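Long-range contacts in putative metallopeptidase (Corynebacterium diphtheriae, PDB 3QOC), which is the N-terminal, creatinase/prolidase-like domain of a longer protein that is probably a metal-dependent aminopeptidase of the M24 family: residues G45-L50 with R83-A88; K97-E102 with S120-I125. One frame throughout, in Å; residues are numbered along the deposited sequence.

Interaction 1: G45-L50 with R83-A88; sequences GSNAAL and RNCAPA
The CB of A49 lies against the first turn of helix 85-91, 3.5 Å from A86 CA, and meets the methyl of A86 at 3.8 Å between the two CB atoms. In the creatinase/prolidase N-terminal domain this is one place where helix 85-91 packs on the mixed sheet, here at the start of strand 49-53. C85 fills the next position: its CB is 3.7 Å from A49 CB and equally near the backbone N of A49, while its CB also approaches the carbonyl carbon of A48. The A48 methyl leaves on the far side, toward I37 of helix 34-41, so the short chain is covered by a helix on each of its two sides. Small residues at A49 and A86 let the backbones come close, with A49 CA and A86 CA 5.1 Å apart.

No direct hydrogen bond joins the segments, and the polar part of the contact runs through N47. With its CG anti to the backbone N (chi1 175°), the N47 side chain reaches across to the sulfur of C85, which sits 3.6 Å from N47 ND2. That same ND2 is hydrogen-bonded to D63 OD2, a bond consistent with a fixed rotation of the amide, with OD1 on the side of the bridging water. This one water links the two segments: it donates to N47 OD1 at an unusually short, and so doubtful, 2.5 Å and accepts from the first backbone N of the helix, C85 N, at 3.2 Å.

Interaction 2: K97-E102 with S120-I125; sequences KRVGFE and SDVELI
The beta-alpha-beta unit of strand 97-102, helix 108-117 and strand 122-127 brings its two strands side by side and parallel here, with K97, R98, V99 and G100 opposite V122, E123, L124 and I125. Five backbone hydrogen bonds join them. V99 N gives E123 O the straightest, at 2.8 Å and an N-H...O angle of 179°, and V99 O receives I125 N; the run begins at D121 O, which takes K97 N, and ends at I125 O, which takes F101 N.

Strand 122-127 is one of the two outermost strands of the mixed sheet within the chain. Helix 108-117 covers L124, through L114 and R115, on the face that also bears V99 and V122, while V122 and L124 both touch L90 of helix 85-91. On that face V99 CG2 touches V122 CG1 at 3.7 Å. The F101 ring, with chi1 at 65° placing CG between its backbone N and carbonyl carbon, turns back to the neighbouring strand beside L124 and I125: F101 CE2 lies 3.9 Å from L124 CB and F101 CD2 3.4 Å from I125 O.

The other face carries R98, E123 and I125. R98 and E123 run alongside each other in the same direction, and R98 NH1 makes a long salt bridge of 3.4 Å to E123 OE1, the guanidinium and carboxylate planes 78° apart. R98 NE is hydrogen-bonded to R25 O, a bond consistent with a fixed guanidinium beside I125, whose CD1 rests over one of its faces, 3.8 Å from R98 NH2.

How the interactions relate
Interaction 1 closes before interaction 2 opens along the chain, and helix 85-91 is followed directly by strand 97-102. Their centres are about 17 Å apart, and their nearest atoms about 7 Å, so they do not touch. Both belong to the same six-stranded mixed sheet: 49-53 and 97-102 lie on either side of strand 28-31, and strand 122-127 beyond 97-102 ends the sheet within the chain. Helix 85-91 ties the two together, packing its first turn on interaction 1 while L90 further along meets V122 and L124 of interaction 2. One contact thus seats a helix on the sheet, and the other forms one edge of the sheet within this domain.

Interaction 1: G45-L50 with R83-A88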
ATOM      1  N   GLY A  45       1.379   6.449 -12.559  1.00 25.19           N
ATOM      2  CA  GLY A  45       0.530   5.671 -13.469  1.00 25.12           C
ATOM      3  C   GLY A  45      -0.890   5.503 -12.945  1.00 25.59           C
ATOM      4  O   GLY A  45      -1.249   6.043 -11.898  1.00 25.87           O
ATOM      5  N   SER A  46      -1.696   4.724 -13.654  1.00 23.84           N
ATOM      6  CA  SER A  46      -3.127   4.701 -13.462  1.00 23.51           C
ATOM      7  C   SER A  46      -3.590   3.397 -12.820  1.00 22.46           C
ATOM      8  O   SER A  46      -4.790   3.199 -12.639  1.00 24.41           O
ATOM      9  CB  SER A  46      -3.802   4.851 -14.827  1.00 25.62           C
ATOM     10  OG  SER A  46      -3.336   3.812 -15.708  1.00 24.90           O
ATOM     11  N   ASN A  47      -2.671   2.508 -12.466  1.00 19.92           N
ATOM     12  CA  ASN A  47      -3.061   1.278 -11.764  1.00 19.87           C
ATOM     13  C   ASN A  47      -1.907   0.879 -10.843  1.00 18.82           C
ATOM     14  O   ASN A  47      -0.773   0.767 -11.300  1.00 16.62           O
ATOM     15  CB  ASN A  47      -3.370   0.171 -12.794  1.00 19.78           C
ATOM     16  CG  ASN A  47      -3.664  -1.185 -12.135  1.00 22.70           C
ATOM     17  OD1 ASN A  47      -4.426  -1.271 -11.181  1.00 23.12           O
ATOM     18  ND2 ASN A  47      -3.092  -2.230 -12.674  1.00 20.50           N
ATOM     19  N   ALA A  48      -2.200   0.776  -9.544  1.00 18.87           N
ATOM     20  CA  ALA A  48      -1.235   0.446  -8.503  1.00 18.09           C
ATOM     21  C   ALA A  48      -1.962   0.102  -7.231  1.00 17.88           C
ATOM     22  O   ALA A  48      -3.141   0.491  -7.038  1.00 17.30           O
ATOM     23  CB  ALA A  48      -0.202   1.620  -8.255  1.00 18.94           C
ATOM     24  N   ALA A  49      -1.216  -0.550  -6.346  1.00 16.56           N
ATOM     25  CA  ALA A  49      -1.608  -0.690  -4.906  1.00 16.98           C
ATOM     26  C   ALA A  49      -0.338  -0.642  -4.123  1.00 14.78           C
ATOM     27  O   ALA A  49       0.731  -0.909  -4.672  1.00 16.08           O
ATOM     28  CB  ALA A  49      -2.364  -1.992  -4.654  1.00 15.15           C
ATOM     29  N   LEU A  50      -0.416  -0.250  -2.863  1.00 14.69           N
ATOM     30  CA  LEU A  50       0.766   0.124  -2.071  1.00 16.72           C
ATOM     31  C   LEU A  50       0.517  -0.277  -0.614  1.00 18.02           C
ATOM     32  O   LEU A  50      -0.514   0.055  -0.069  1.00 19.04           O
ATOM     33  CB  LEU A  50       1.024   1.639  -2.092  1.00 15.60           C
ATOM     34  CG  LEU A  50       2.131   2.186  -1.161  1.00 16.95           C
ATOM     35  CD1 LEU A  50       3.457   1.564  -1.547  1.00 20.61           C
ATOM     36  CD2 LEU A  50       2.296   3.718  -1.181  1.00 15.66           C
ATOM     37  N   ARG A  83      -1.666  -8.167 -12.632  1.00 28.90           N
ATOM     38  CA  ARG A  83      -2.839  -7.562 -13.288  1.00 31.86           C
ATOM     39  C   ARG A  83      -3.741  -6.899 -12.207  1.00 31.74           C
ATOM     40  O   ARG A  83      -4.056  -5.677 -12.308  1.00 33.84           O
ATOM     41  CB  ARG A  83      -3.618  -8.584 -14.118  1.00 33.88           C
ATOM     42  CG  ARG A  83      -3.023  -8.829 -15.530  1.00 40.11           C
ATOM     43  CD  ARG A  83      -3.435 -10.148 -16.202  1.00 42.58           C
ATOM     44  NE  ARG A  83      -2.425 -10.592 -17.175  1.00 45.67           N
ATOM     45  CZ  ARG A  83      -2.625 -11.522 -18.125  1.00 49.64           C
ATOM     46  NH1 ARG A  83      -3.818 -12.109 -18.263  1.00 48.59           N
ATOM     47  NH2 ARG A  83      -1.643 -11.847 -18.971  1.00 50.99           N
ATOM     48  N   ASN A  84      -4.034  -7.649 -11.137  1.00 30.37           N
ATOM     49  CA  ASN A  84      -4.883  -7.203 -10.018  1.00 29.99           C
ATOM     50  C   ASN A  84      -4.100  -6.901  -8.735  1.00 26.59           C
ATOM     51  O   ASN A  84      -3.816  -7.761  -7.909  1.00 24.17           O
ATOM     52  CB  ASN A  84      -5.999  -8.195  -9.784  1.00 31.78           C
ATOM     53  CG  ASN A  84      -6.792  -8.455 -11.055  1.00 39.82           C
ATOM     54  OD1 ASN A  84      -7.393  -7.514 -11.630  1.00 49.27           O
ATOM     55  ND2 ASN A  84      -6.752  -9.709 -11.547  1.00 45.06           N
ATOM     56  N   CYS A  85      -3.726  -5.642  -8.633  1.00 23.05           N
ATOM     57  CA  CYS A  85      -2.612  -5.196  -7.782  1.00 22.25           C
ATOM     58  C   CYS A  85      -2.849  -5.417  -6.299  1.00 20.82           C
ATOM     59  O   CYS A  85      -2.006  -5.976  -5.607  1.00 18.96           O
ATOM     60  CB  CYS A  85      -2.436  -3.654  -8.000  1.00 23.57           C
ATOM     61  SG  CYS A  85      -1.720  -3.378  -9.594  1.00 27.58           S
ATOM     62  N   ALA A  86      -3.991  -4.949  -5.820  1.00 19.54           N
ATOM     63  CA  ALA A  86      -4.254  -4.970  -4.383  1.00 21.11           C
ATOM     64  C   ALA A  86      -4.392  -6.427  -3.859  1.00 21.21           C
ATOM     65  O   ALA A  86      -3.726  -6.795  -2.861  1.00 22.11           O
ATOM     66  CB  ALA A  86      -5.495  -4.113  -4.061  1.00 20.45           C
ATOM     67  N   PRO A  87      -5.170  -7.275  -4.567  1.00 21.92           N
ATOM     68  CA  PRO A  87      -5.258  -8.631  -4.077  1.00 23.22           C
ATOM     69  C   PRO A  87      -3.927  -9.336  -4.053  1.00 23.63           C
ATOM     70  O   PRO A  87      -3.663 -10.127  -3.141  1.00 21.46           O
ATOM     71  CB  PRO A  87      -6.257  -9.307  -5.049  1.00 23.68           C
ATOM     72  CG  PRO A  87      -7.169  -8.142  -5.479  1.00 23.73           C
ATOM     73  CD  PRO A  87      -6.241  -6.975  -5.560  1.00 22.06           C
ATOM     74  N   ALA A  88      -3.073  -9.036  -5.033  1.00 24.31           N
ATOM     75  CA  ALA A  88      -1.768  -9.719  -5.091  1.00 24.03           C
ATOM     76  C   ALA A  88      -0.848  -9.313  -3.965  1.00 23.24           C
ATOM     77  O   ALA A  88      -0.187 -10.160  -3.415  1.00 24.82           O
ATOM     78  CB  ALA A  88      -1.081  -9.564  -6.484  1.00 24.77           C
TER
HETATM   79  O   HOH W   1      -5.467  -3.292 -10.034  1.00 29.85           O

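Interaction 2: K97-E102 with S120-I125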
ATOM      1  N   LYS A  97      -1.675 -10.240  11.212  1.00 33.01           N
ATOM      2  CA  LYS A  97      -1.472  -8.844  10.789  1.00 33.39           C
ATOM      3  C   LYS A  97      -2.849  -8.223  10.679  1.00 32.05           C
ATOM      4  O   LYS A  97      -3.767  -8.849  10.126  1.00 31.32           O
ATOM      5  CB  LYS A  97      -0.730  -8.782   9.432  1.00 32.95           C
ATOM      6  CG  LYS A  97       0.189  -7.531   9.105  1.00 39.17           C
ATOM      7  CD  LYS A  97       1.676  -7.712   9.537  1.00 46.17           C
ATOM      8  CE  LYS A  97       2.747  -7.189   8.482  1.00 52.32           C
ATOM      9  NZ  LYS A  97       3.428  -5.781   8.677  1.00 53.82           N
ATOM     10  N   ARG A  98      -2.990  -7.006  11.209  1.00 28.96           N
ATOM     11  CA  ARG A  98      -4.127  -6.163  10.968  1.00 27.80           C
ATOM     12  C   ARG A  98      -3.765  -5.187   9.888  1.00 26.50           C
ATOM     13  O   ARG A  98      -2.811  -4.382  10.017  1.00 24.84           O
ATOM     14  CB  ARG A  98      -4.549  -5.443  12.241  1.00 28.38           C
ATOM     15  CG  ARG A  98      -4.954  -6.437  13.354  1.00 31.73           C
ATOM     16  CD  ARG A  98      -5.125  -5.814  14.759  1.00 35.59           C
ATOM     17  NE  ARG A  98      -6.004  -4.623  14.742  1.00 39.60           N
ATOM     18  CZ  ARG A  98      -7.341  -4.585  14.942  1.00 43.58           C
ATOM     19  NH1 ARG A  98      -8.076  -5.697  15.212  1.00 42.97           N
ATOM     20  NH2 ARG A  98      -7.963  -3.385  14.863  1.00 42.62           N
ATOM     21  N   VAL A  99      -4.515  -5.277   8.788  1.00 24.12           N
ATOM     22  CA  VAL A  99      -4.230  -4.490   7.587  1.00 22.65           C
ATOM     23  C   VAL A  99      -5.389  -3.537   7.350  1.00 21.06           C
ATOM     24  O   VAL A  99      -6.507  -3.990   7.122  1.00 21.13           O
ATOM     25  CB  VAL A  99      -4.056  -5.364   6.375  1.00 22.12           C
ATOM     26  CG1 VAL A  99      -3.804  -4.477   5.120  1.00 24.04           C
ATOM     27  CG2 VAL A  99      -2.911  -6.272   6.602  1.00 22.92           C
ATOM     28  N   GLY A 100      -5.131  -2.249   7.484  1.00 20.02           N
ATOM     29  CA  GLY A 100      -6.127  -1.213   7.211  1.00 21.19           C
ATOM     30  C   GLY A 100      -6.366  -1.045   5.707  1.00 20.90           C
ATOM     31  O   GLY A 100      -5.479  -1.336   4.935  1.00 21.68           O
ATOM     32  N   PHE A 101      -7.550  -0.556   5.310  1.00 20.57           N
ATOM     33  CA  PHE A 101      -7.856  -0.225   3.942  1.00 19.63           C
ATOM     34  C   PHE A 101      -8.657   1.039   3.856  1.00 19.22           C
ATOM     35  O   PHE A 101      -9.265   1.447   4.819  1.00 20.22           O
ATOM     36  CB  PHE A 101      -8.558  -1.400   3.183  1.00 20.09           C
ATOM     37  CG  PHE A 101      -9.897  -1.737   3.707  1.00 22.09           C
ATOM     38  CD1 PHE A 101     -11.036  -1.180   3.137  1.00 28.21           C
ATOM     39  CD2 PHE A 101     -10.050  -2.671   4.722  1.00 25.82           C
ATOM     40  CE1 PHE A 101     -12.301  -1.472   3.633  1.00 26.95           C
ATOM     41  CE2 PHE A 101     -11.305  -2.992   5.179  1.00 29.51           C
ATOM     42  CZ  PHE A 101     -12.438  -2.377   4.631  1.00 28.56           C
ATOM     43  N   GLU A 102      -8.663   1.676   2.709  1.00 19.94           N
ATOM     44  CA  GLU A 102      -9.286   2.956   2.615  1.00 21.69           C
ATOM     45  C   GLU A 102     -10.812   2.758   2.383  1.00 22.50           C
ATOM     46  O   GLU A 102     -11.318   2.634   1.245  1.00 22.15           O
ATOM     47  CB  GLU A 102      -8.645   3.749   1.496  1.00 22.52           C
ATOM     48  CG  GLU A 102      -7.213   3.988   1.691  1.00 25.20           C
ATOM     49  CD  GLU A 102      -6.620   4.779   0.521  1.00 27.35           C
ATOM     50  OE1 GLU A 102      -6.242   4.161  -0.513  1.00 24.22           O
ATOM     51  OE2 GLU A 102      -6.558   6.020   0.632  1.00 26.38           O
ATOM     52  N   SER A 120      -5.357 -16.611   6.599  1.00 24.37           N
ATOM     53  CA  SER A 120      -6.238 -17.057   7.685  1.00 25.14           C
ATOM     54  C   SER A 120      -6.112 -16.220   8.964  1.00 27.67           C
ATOM     55  O   SER A 120      -7.090 -16.104   9.711  1.00 29.16           O
ATOM     56  CB  SER A 120      -5.980 -18.534   8.002  1.00 25.92           C
ATOM     57  OG  SER A 120      -4.616 -18.737   8.326  1.00 26.69           O
ATOM     58  N   ASP A 121      -4.971 -15.554   9.163  1.00 29.80           N
ATOM     59  CA  ASP A 121      -4.777 -14.616  10.284  1.00 30.94           C
ATOM     60  C   ASP A 121      -4.495 -13.169   9.895  1.00 29.48           C
ATOM     61  O   ASP A 121      -3.965 -12.376  10.694  1.00 29.00           O
ATOM     62  CB  ASP A 121      -3.651 -15.131  11.221  1.00 31.47           C
ATOM     63  CG  ASP A 121      -4.080 -16.402  11.973  1.00 34.69           C
ATOM     64  OD1 ASP A 121      -5.157 -16.322  12.618  1.00 34.66           O
ATOM     65  OD2 ASP A 121      -3.357 -17.446  11.885  1.00 37.95           O
ATOM     66  N   VAL A 122      -4.834 -12.824   8.673  1.00 28.49           N
ATOM     67  CA  VAL A 122      -4.786 -11.411   8.243  1.00 28.12           C
ATOM     68  C   VAL A 122      -6.157 -10.799   8.311  1.00 29.66           C
ATOM     69  O   VAL A 122      -7.021 -11.177   7.583  1.00 31.70           O
ATOM     70  CB  VAL A 122      -4.260 -11.284   6.807  1.00 26.87           C
ATOM     71  CG1 VAL A 122      -4.154  -9.778   6.333  1.00 25.35           C
ATOM     72  CG2 VAL A 122      -2.842 -11.984   6.661  1.00 27.74           C
ATOM     73  N   GLU A 123      -6.356  -9.807   9.156  1.00 31.44           N
ATOM     74  CA  GLU A 123      -7.631  -9.149   9.265  1.00 31.84           C
ATOM     75  C   GLU A 123      -7.615  -7.784   8.541  1.00 30.69           C
ATOM     76  O   GLU A 123      -6.708  -6.988   8.774  1.00 30.51           O
ATOM     77  CB  GLU A 123      -7.914  -8.985  10.749  1.00 33.93           C
ATOM     78  CG  GLU A 123      -9.272  -8.380  11.087  1.00 38.23           C
ATOM     79  CD  GLU A 123      -9.628  -8.352  12.595  1.00 44.77           C
ATOM     80  OE1 GLU A 123      -8.741  -8.584  13.498  1.00 48.14           O
ATOM     81  OE2 GLU A 123     -10.838  -8.121  12.841  1.00 46.23           O
ATOM     82  N   LEU A 124      -8.602  -7.533   7.666  1.00 29.14           N
ATOM     83  CA  LEU A 124      -8.803  -6.230   7.019  1.00 29.52           C
ATOM     84  C   LEU A 124      -9.616  -5.321   7.877  1.00 29.84           C
ATOM     85  O   LEU A 124     -10.670  -5.721   8.330  1.00 32.96           O
ATOM     86  CB  LEU A 124      -9.520  -6.389   5.683  1.00 30.15           C
ATOM     87  CG  LEU A 124      -8.584  -6.803   4.519  1.00 33.41           C
ATOM     88  CD1 LEU A 124      -7.485  -7.745   4.855  1.00 34.66           C
ATOM     89  CD2 LEU A 124      -9.406  -7.436   3.386  1.00 36.73           C
ATOM     90  N   ILE A 125      -9.140  -4.095   8.096  1.00 28.74           N
ATOM     91  CA  ILE A 125      -9.760  -3.129   8.966  1.00 28.45           C
ATOM     92  C   ILE A 125     -10.165  -1.844   8.209  1.00 28.89           C
ATOM     93  O   ILE A 125      -9.295  -1.149   7.659  1.00 27.55           O
ATOM     94  CB  ILE A 125      -8.732  -2.654  10.044  1.00 29.28           C
ATOM     95  CG1 ILE A 125      -8.108  -3.847  10.824  1.00 29.95           C
ATOM     96  CG2 ILE A 125      -9.368  -1.667  10.981  1.00 27.93           C
ATOM     97  CD1 ILE A 125      -9.157  -4.706  11.504  1.00 29.72           C
TER